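Local coordinates for GTP-binding protein REM 1 (Homo sapiens, PDB 2NZJ), which binds guanine nucleotides through a Ras-type GTPase domain and probably acts as a GDP/GTP-dependent switch in cell signalling, at residues A80-Y85 against P113-G118; V117-D122 against I146-T151. All blocks are in the same frame, centred on the assembly; numbering follows the deposited sequence.

Interaction 1. Residues A80-Y85 against P113-G118; sequences AYVIVY and PIILVG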
ATOM      1  N   ALA A  80      -2.564   7.949  -4.096  1.00 12.51           N
ATOM      2  CA  ALA A  80      -1.358   7.169  -3.796  1.00 12.21           C
ATOM      3  C   ALA A  80      -1.640   5.692  -4.033  1.00 12.07           C
ATOM      4  O   ALA A  80      -2.789   5.247  -3.930  1.00 12.38           O
ATOM      5  CB  ALA A  80      -0.925   7.392  -2.349  1.00 11.98           C
ATOM      6  N   TYR A  81      -0.598   4.932  -4.345  1.00 11.67           N
ATOM      7  CA  TYR A  81      -0.730   3.495  -4.542  1.00 11.28           C
ATOM      8  C   TYR A  81       0.232   2.746  -3.636  1.00 11.03           C
ATOM      9  O   TYR A  81       1.414   3.103  -3.566  1.00 11.20           O
ATOM     10  CB  TYR A  81      -0.457   3.152  -6.001  1.00 11.58           C
ATOM     11  CG  TYR A  81      -1.544   3.641  -6.911  1.00 11.67           C
ATOM     12  CD1 TYR A  81      -1.456   4.874  -7.548  1.00 10.81           C
ATOM     13  CD2 TYR A  81      -2.680   2.872  -7.119  1.00 11.62           C
ATOM     14  CE1 TYR A  81      -2.468   5.309  -8.373  1.00 10.79           C
ATOM     15  CE2 TYR A  81      -3.684   3.301  -7.919  1.00 11.32           C
ATOM     16  CZ  TYR A  81      -3.582   4.503  -8.550  1.00 11.23           C
ATOM     17  OH  TYR A  81      -4.620   4.875  -9.351  1.00 12.20           O
ATOM     18  N   VAL A  82      -0.291   1.730  -2.944  1.00 10.45           N
ATOM     19  CA  VAL A  82       0.513   0.814  -2.127  1.00  9.98           C
ATOM     20  C   VAL A  82       0.539  -0.563  -2.799  1.00 10.12           C
ATOM     21  O   VAL A  82      -0.452  -1.278  -2.798  1.00 10.06           O
ATOM     22  CB  VAL A  82      -0.021   0.707  -0.691  1.00  9.56           C
ATOM     23  CG1 VAL A  82       0.788  -0.262   0.133  1.00  7.18           C
ATOM     24  CG2 VAL A  82       0.013   2.048  -0.067  1.00  9.39           C
ATOM     25  N   ILE A  83       1.682  -0.902  -3.391  1.00 10.37           N
ATOM     26  CA  ILE A  83       1.894  -2.195  -4.036  1.00 10.24           C
ATOM     27  C   ILE A  83       2.499  -3.146  -3.020  1.00 10.32           C
ATOM     28  O   ILE A  83       3.647  -2.981  -2.632  1.00 10.55           O
ATOM     29  CB  ILE A  83       2.894  -2.096  -5.216  1.00 10.22           C
ATOM     30  CG1 ILE A  83       2.335  -1.245  -6.351  1.00 10.67           C
ATOM     31  CG2 ILE A  83       3.257  -3.474  -5.743  1.00  9.35           C
ATOM     32  CD1 ILE A  83       3.397  -0.766  -7.359  1.00  9.63           C
ATOM     33  N   VAL A  84       1.729  -4.148  -2.607  1.00 10.30           N
ATOM     34  CA  VAL A  84       2.126  -5.088  -1.552  1.00  9.74           C
ATOM     35  C   VAL A  84       2.560  -6.409  -2.166  1.00 10.05           C
ATOM     36  O   VAL A  84       1.902  -6.898  -3.068  1.00 10.58           O
ATOM     37  CB  VAL A  84       0.950  -5.365  -0.626  1.00  9.39           C
ATOM     38  CG1 VAL A  84       1.313  -6.399   0.457  1.00  7.52           C
ATOM     39  CG2 VAL A  84       0.442  -4.041  -0.039  1.00  9.13           C
ATOM     40  N   TYR A  85       3.674  -6.973  -1.690  1.00 10.37           N
ATOM     41  CA  TYR A  85       4.047  -8.376  -1.972  1.00 10.01           C
ATOM     42  C   TYR A  85       4.389  -9.069  -0.641  1.00  9.99           C
ATOM     43  O   TYR A  85       4.507  -8.412   0.395  1.00  9.85           O
ATOM     44  CB  TYR A  85       5.197  -8.468  -3.011  1.00  9.68           C
ATOM     45  CG  TYR A  85       6.505  -7.955  -2.505  1.00  9.40           C
ATOM     46  CD1 TYR A  85       6.809  -6.615  -2.567  1.00 10.03           C
ATOM     47  CD2 TYR A  85       7.418  -8.799  -1.910  1.00 11.47           C
ATOM     48  CE1 TYR A  85       7.978  -6.117  -2.069  1.00 10.37           C
ATOM     49  CE2 TYR A  85       8.622  -8.295  -1.367  1.00 11.78           C
ATOM     50  CZ  TYR A  85       8.883  -6.947  -1.456  1.00 10.76           C
ATOM     51  OH  TYR A  85      10.072  -6.430  -0.986  1.00 10.32           O
ATOM     52  N   PRO A 113       2.602   9.414  -5.214  1.00 31.19           N
ATOM     53  CA  PRO A 113       3.392   8.542  -4.314  1.00 30.19           C
ATOM     54  C   PRO A 113       3.056   7.089  -4.541  1.00 29.44           C
ATOM     55  O   PRO A 113       1.881   6.757  -4.639  1.00 29.19           O
ATOM     56  CB  PRO A 113       2.942   8.958  -2.904  1.00 30.17           C
ATOM     57  CG  PRO A 113       2.296  10.283  -3.070  1.00 31.30           C
ATOM     58  CD  PRO A 113       1.773  10.384  -4.478  1.00 30.96           C
ATOM     59  N   ILE A 114       4.084   6.249  -4.627  1.00 29.08           N
ATOM     60  CA  ILE A 114       3.948   4.805  -4.710  1.00 29.03           C
ATOM     61  C   ILE A 114       4.805   4.196  -3.598  1.00 28.95           C
ATOM     62  O   ILE A 114       5.981   4.515  -3.475  1.00 28.94           O
ATOM     63  CB  ILE A 114       4.406   4.299  -6.105  1.00 29.06           C
ATOM     64  CG1 ILE A 114       3.725   5.090  -7.216  1.00 29.09           C
ATOM     65  CG2 ILE A 114       4.092   2.825  -6.304  1.00 29.21           C
ATOM     66  CD1 ILE A 114       3.858   4.456  -8.602  1.00 29.31           C
ATOM     67  N   ILE A 115       4.200   3.362  -2.760  1.00 29.23           N
ATOM     68  CA  ILE A 115       4.921   2.654  -1.704  1.00 29.57           C
ATOM     69  C   ILE A 115       4.977   1.186  -2.077  1.00 29.76           C
ATOM     70  O   ILE A 115       3.948   0.574  -2.314  1.00 29.93           O
ATOM     71  CB  ILE A 115       4.221   2.773  -0.304  1.00 30.08           C
ATOM     72  CG1 ILE A 115       3.665   4.188  -0.058  1.00 29.61           C
ATOM     73  CG2 ILE A 115       5.191   2.359   0.811  1.00 28.73           C
ATOM     74  CD1 ILE A 115       4.717   5.203   0.219  1.00 30.47           C
ATOM     75  N   LEU A 116       6.181   0.636  -2.134  1.00 30.23           N
ATOM     76  CA  LEU A 116       6.383  -0.810  -2.304  1.00 30.52           C
ATOM     77  C   LEU A 116       6.447  -1.426  -0.886  1.00 30.32           C
ATOM     78  O   LEU A 116       7.254  -1.009  -0.053  1.00 30.44           O
ATOM     79  CB  LEU A 116       7.664  -1.086  -3.114  1.00 30.25           C
ATOM     80  CG  LEU A 116       7.920  -2.534  -3.544  1.00 31.88           C
ATOM     81  CD1 LEU A 116       6.779  -3.000  -4.438  1.00 32.61           C
ATOM     82  CD2 LEU A 116       9.305  -2.759  -4.244  1.00 30.51           C
ATOM     83  N   VAL A 117       5.559  -2.372  -0.600  1.00 29.76           N
ATOM     84  CA  VAL A 117       5.485  -2.952   0.727  1.00 29.35           C
ATOM     85  C   VAL A 117       5.809  -4.423   0.696  1.00 29.48           C
ATOM     86  O   VAL A 117       5.153  -5.200  -0.021  1.00 29.69           O
ATOM     87  CB  VAL A 117       4.075  -2.801   1.363  1.00 28.91           C
ATOM     88  CG1 VAL A 117       3.991  -3.564   2.670  1.00 28.40           C
ATOM     89  CG2 VAL A 117       3.749  -1.370   1.595  1.00 27.82           C
ATOM     90  N   GLY A 118       6.805  -4.804   1.491  1.00 29.09           N
ATOM     91  CA  GLY A 118       7.126  -6.211   1.712  1.00 29.11           C
ATOM     92  C   GLY A 118       6.452  -6.712   2.970  1.00 28.70           C
ATOM     93  O   GLY A 118       6.966  -6.493   4.063  1.00 29.18           O
TER

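Interaction 2. Residues V117-D122 against I146-T151; sequences VGNKAD and IETSAT. With GDP (guanosine-5'-diphosphate), chain G.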
ATOM      1  N   VAL A 117       5.559  -2.372  -0.600  1.00 29.76           N
ATOM      2  CA  VAL A 117       5.485  -2.952   0.727  1.00 29.35           C
ATOM      3  C   VAL A 117       5.809  -4.423   0.696  1.00 29.48           C
ATOM      4  O   VAL A 117       5.153  -5.200  -0.021  1.00 29.69           O
ATOM      5  CB  VAL A 117       4.075  -2.801   1.363  1.00 28.91           C
ATOM      6  CG1 VAL A 117       3.991  -3.564   2.670  1.00 28.40           C
ATOM      7  CG2 VAL A 117       3.749  -1.370   1.595  1.00 27.82           C
ATOM      8  N   GLY A 118       6.805  -4.804   1.491  1.00 29.09           N
ATOM      9  CA  GLY A 118       7.126  -6.211   1.712  1.00 29.11           C
ATOM     10  C   GLY A 118       6.452  -6.712   2.970  1.00 28.70           C
ATOM     11  O   GLY A 118       6.966  -6.493   4.063  1.00 29.18           O
ATOM     12  N   ASN A 119       5.314  -7.377   2.826  1.00 28.32           N
ATOM     13  CA  ASN A 119       4.538  -7.852   3.974  1.00 28.25           C
ATOM     14  C   ASN A 119       4.964  -9.271   4.378  1.00 28.32           C
ATOM     15  O   ASN A 119       5.719  -9.939   3.672  1.00 28.77           O
ATOM     16  CB  ASN A 119       3.036  -7.813   3.654  1.00 28.31           C
ATOM     17  CG  ASN A 119       2.161  -8.021   4.877  1.00 28.93           C
ATOM     18  OD1 ASN A 119       2.478  -7.534   5.986  1.00 29.50           O
ATOM     19  ND2 ASN A 119       1.054  -8.746   4.692  1.00 26.73           N
ATOM     20  N   LYS A 120       4.501  -9.712   5.535  1.00 28.12           N
ATOM     21  CA  LYS A 120       4.873 -11.008   6.120  1.00 27.92           C
ATOM     22  C   LYS A 120       6.353 -11.080   6.550  1.00 27.95           C
ATOM     23  O   LYS A 120       6.963 -12.142   6.496  1.00 27.74           O
ATOM     24  CB  LYS A 120       4.520 -12.163   5.187  1.00 27.46           C
ATOM     25  CG  LYS A 120       3.110 -12.080   4.598  1.00 27.68           C
ATOM     26  CD  LYS A 120       2.515 -13.458   4.326  1.00 26.93           C
ATOM     27  CE  LYS A 120       1.128 -13.385   3.674  1.00 26.27           C
ATOM     28  NZ  LYS A 120       0.616 -14.756   3.303  1.00 25.26           N
ATOM     29  N   ALA A 121       6.895  -9.947   7.009  1.00 28.23           N
ATOM     30  CA  ALA A 121       8.272  -9.851   7.550  1.00 28.33           C
ATOM     31  C   ALA A 121       8.550 -10.806   8.685  1.00 28.35           C
ATOM     32  O   ALA A 121       9.698 -11.145   8.930  1.00 28.81           O
ATOM     33  CB  ALA A 121       8.560  -8.398   8.040  1.00 27.94           C
ATOM     34  N   ASP A 122       7.511 -11.209   9.399  1.00 28.64           N
ATOM     35  CA  ASP A 122       7.640 -12.182  10.504  1.00 28.81           C
ATOM     36  C   ASP A 122       7.999 -13.585  10.046  1.00 29.02           C
ATOM     37  O   ASP A 122       8.467 -14.416  10.843  1.00 29.48           O
ATOM     38  CB  ASP A 122       6.323 -12.261  11.262  1.00 28.73           C
ATOM     39  CG  ASP A 122       5.145 -12.549  10.339  1.00 29.16           C
ATOM     40  OD1 ASP A 122       4.557 -13.639  10.463  1.00 29.12           O
ATOM     41  OD2 ASP A 122       4.838 -11.693   9.467  1.00 28.39           O
ATOM     42  N   ILE A 146       9.013  -0.149   2.476  1.00 31.14           N
ATOM     43  CA  ILE A 146       8.956  -0.555   3.856  1.00 31.04           C
ATOM     44  C   ILE A 146       8.560  -2.027   3.918  1.00 31.14           C
ATOM     45  O   ILE A 146       7.921  -2.542   3.011  1.00 31.68           O
ATOM     46  CB  ILE A 146       7.947   0.306   4.604  1.00 31.43           C
ATOM     47  CG1 ILE A 146       8.101   0.133   6.115  1.00 31.07           C
ATOM     48  CG2 ILE A 146       6.507   0.014   4.102  1.00 30.88           C
ATOM     49  CD1 ILE A 146       7.480   1.248   6.919  1.00 29.52           C
ATOM     50  N   GLU A 147       8.983  -2.703   4.973  1.00 31.31           N
ATOM     51  CA  GLU A 147       8.543  -4.061   5.282  1.00 31.12           C
ATOM     52  C   GLU A 147       7.636  -4.036   6.509  1.00 30.63           C
ATOM     53  O   GLU A 147       7.933  -3.362   7.522  1.00 29.64           O
ATOM     54  CB  GLU A 147       9.735  -4.960   5.548  1.00 31.36           C
ATOM     55  CG  GLU A 147      10.562  -5.130   4.300  1.00 34.82           C
ATOM     56  CD  GLU A 147      11.630  -6.188   4.415  1.00 36.74           C
ATOM     57  OE1 GLU A 147      12.252  -6.335   5.487  1.00 40.46           O
ATOM     58  OE2 GLU A 147      11.851  -6.855   3.402  1.00 36.70           O
ATOM     59  N   THR A 148       6.528  -4.768   6.406  1.00 29.84           N
ATOM     60  CA  THR A 148       5.548  -4.809   7.461  1.00 29.57           C
ATOM     61  C   THR A 148       5.227  -6.247   7.830  1.00 29.46           C
ATOM     62  O   THR A 148       5.643  -7.194   7.136  1.00 28.71           O
ATOM     63  CB  THR A 148       4.266  -4.111   7.024  1.00 29.97           C
ATOM     64  OG1 THR A 148       3.631  -4.854   5.969  1.00 29.95           O
ATOM     65  CG2 THR A 148       4.570  -2.696   6.550  1.00 31.03           C
ATOM     66  N   SER A 149       4.499  -6.390   8.937  1.00 29.34           N
ATOM     67  CA  SER A 149       3.804  -7.623   9.275  1.00 29.69           C
ATOM     68  C   SER A 149       2.448  -7.253   9.874  1.00 30.12           C
ATOM     69  O   SER A 149       2.383  -6.564  10.885  1.00 30.23           O
ATOM     70  CB  SER A 149       4.610  -8.486  10.249  1.00 29.55           C
ATOM     71  OG  SER A 149       3.832  -9.557  10.766  1.00 29.46           O
ATOM     72  N   ALA A 150       1.371  -7.725   9.256  1.00 30.79           N
ATOM     73  CA  ALA A 150       0.038  -7.504   9.783  1.00 31.35           C
ATOM     74  C   ALA A 150      -0.237  -8.363  11.023  1.00 32.19           C
ATOM     75  O   ALA A 150      -1.021  -7.970  11.892  1.00 32.81           O
ATOM     76  CB  ALA A 150      -1.005  -7.772   8.714  1.00 31.29           C
ATOM     77  N   THR A 151       0.381  -9.539  11.111  1.00 33.03           N
ATOM     78  CA  THR A 151       0.120 -10.445  12.245  1.00 33.40           C
ATOM     79  C   THR A 151       0.885 -10.052  13.513  1.00 33.56           C
ATOM     80  O   THR A 151       0.412 -10.322  14.617  1.00 33.73           O
ATOM     81  CB  THR A 151       0.438 -11.911  11.895  1.00 33.32           C
ATOM     82  OG1 THR A 151       1.817 -12.020  11.550  1.00 35.99           O
ATOM     83  CG2 THR A 151      -0.390 -12.377  10.717  1.00 33.09           C
TER
HETATM   84  PB  GDP G1001      -5.032 -10.441   0.442  1.00 32.47           P
HETATM   85  O1B GDP G1001      -3.834  -9.772  -0.179  1.00 32.09           O
HETATM   86  O2B GDP G1001      -6.096  -9.489   0.870  1.00 29.89           O
HETATM   87  O3B GDP G1001      -5.568 -11.390  -0.617  1.00 35.38           O
HETATM   88  O3A GDP G1001      -4.418 -11.237   1.667  1.00 33.98           O
HETATM   89  PA  GDP G1001      -5.229 -11.408   3.026  1.00 35.16           P
HETATM   90  O1A GDP G1001      -6.608 -11.914   2.715  1.00 35.30           O
HETATM   91  O2A GDP G1001      -5.260 -10.150   3.836  1.00 34.45           O
HETATM   92  O5' GDP G1001      -4.299 -12.458   3.799  1.00 34.03           O
HETATM   93  C5' GDP G1001      -3.922 -13.704   3.210  1.00 34.28           C
HETATM   94  C4' GDP G1001      -3.436 -14.636   4.322  1.00 37.03           C
HETATM   95  O4' GDP G1001      -2.103 -14.249   4.762  1.00 36.56           O
HETATM   96  C3' GDP G1001      -4.345 -14.589   5.567  1.00 37.76           C
HETATM   97  O3' GDP G1001      -4.589 -15.898   6.114  1.00 41.47           O
HETATM   98  C2' GDP G1001      -3.553 -13.762   6.567  1.00 37.59           C
HETATM   99  O2' GDP G1001      -3.777 -14.150   7.918  1.00 40.17           O
HETATM  100  C1' GDP G1001      -2.101 -13.966   6.161  1.00 36.34           C
HETATM  101  N9  GDP G1001      -1.293 -12.756   6.399  1.00 36.66           N
HETATM  102  C8  GDP G1001      -1.549 -11.479   6.018  1.00 37.19           C
HETATM  103  N7  GDP G1001      -0.551 -10.637   6.396  1.00 35.78           N
HETATM  104  C5  GDP G1001       0.351 -11.387   7.016  1.00 35.79           C
HETATM  105  C6  GDP G1001       1.628 -11.144   7.684  1.00 36.86           C
HETATM  106  O6  GDP G1001       2.067  -9.975   7.723  1.00 36.67           O
HETATM  107  N1  GDP G1001       2.269 -12.204   8.216  1.00 36.72           N
HETATM  108  C2  GDP G1001       1.769 -13.458   8.178  1.00 36.67           C
HETATM  109  N2  GDP G1001       2.432 -14.512   8.722  1.00 36.34           N
HETATM  110  N3  GDP G1001       0.587 -13.737   7.595  1.00 37.24           N
HETATM  111  C4  GDP G1001      -0.135 -12.764   7.017  1.00 36.60           C

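Interaction 1. Residues A80-Y85 against P113-G118
Tyr85 lays its ring across the neighbouring strand and over the backbone of Gly118, whose CA stands 3.9 Å from the ring centroid in a CH-pi contact with the face. Glycine suits the place, since a CB there would crowd Tyr85 OH. With CG held between the backbone N and the carbonyl carbon (chi1 68°), the ring swings over strand 114-118 instead of following its own chain. Its edge then meets Leu116, with Tyr85 CE1 3.9 Å from Leu116 CG, while Phe93 meets the same ring from outside the pair. Leu116 CD1 reaches Ile83 CG2 at 3.8 Å, and Ile83 CD1 touches Ile114 CG2.

The two strands are parallel neighbours in the central sheet of the Ras-type G domain, joined by a beta-alpha-beta crossover through helix 90-105. Tyr81, Ile83, Tyr85 and Ile114 lie under that helix. Ile115 and Val117 on the opposite face meet helix 156-171, and Val84 touches Val15 of the phosphate-binding loop. Here the closest apolar approach is between Val82 CG1 and Val117 CG2, 3.5 Å; beta-branched residues suit the place, being compact and at ease in extended chain. Val84 runs alongside Val117, its CG2 nearest to Val117 CB. Five backbone hydrogen bonds join the strands, from Tyr81 N to Pro113 O at one end to Tyr85 N and Val117 O (2.8 Å) at the other. The buried hydroxyl of Tyr81 is hydrogen-bonded to Cys74 O and Gly78 N.

Interaction 2. Residues V117-D122 against I146-T151
Asp122 OD2 is gripped by two donors: Ser149 OG at 2.7 Å, from above the carboxylate plane, and N1 of the guanine, in a nearly straight bond (177°). Asp122 OD1 accepts from guanine N2 at 2.9 Å. Asn119, its CG anti to the backbone N (chi1 -168°), turns its amide across Thr148; OD1 accepts from Thr148 OG1 at 2.9 Å, while ND2 bonds to Val15 O and lies close to guanine N7. With an alanine here, Thr148 OG1 and Val15 O would probably lose their shared partner, leaving the phosphate-binding loop less firmly tied. Parallel strand bonds run from Gly118 N to Ile146 O and from Thr148 N to Gly118 O.

Lys120 runs extended over one face of the purine, CG 3.5 Å from C6, and its NZ bonds to ribose O4' and Gly14 O. Thr151 CG2 packs on the opposite face, 3.5 Å from C2. Asn119, Lys120 and Asp122 belong to the Ras-family NKxD motif, Ser149 and Ala150 to its SA motif. Ala150 N donates to guanine O6 at 2.8 Å. These donors and acceptors match guanine, whereas adenine, with an amino group at position 6 and no proton on N1, would probably fit poorly.

The centres of the two interactions lie 12 Å apart, and both use strand 114-119, sharing Val117 and Gly118. Interaction 1 sets this strand against 80-86 close to the centre of the molecule; interaction 2 carries on from its C-terminal end, where 117-122 meets the edge strand 144-147 after the crossover through helix 131-141. In sequence the order is 80-85, then 113-122, then 146-151. Tyr85 O and Asn119 N, 2.8 Å apart, probably form a hydrogen bond that joins the contacts directly, and Val84 CG1 packs on Asn119 CB. The central sheet thus carries nucleotide-binding loops at the C-terminal ends of its parallel strands, as in other P-loop GTPases.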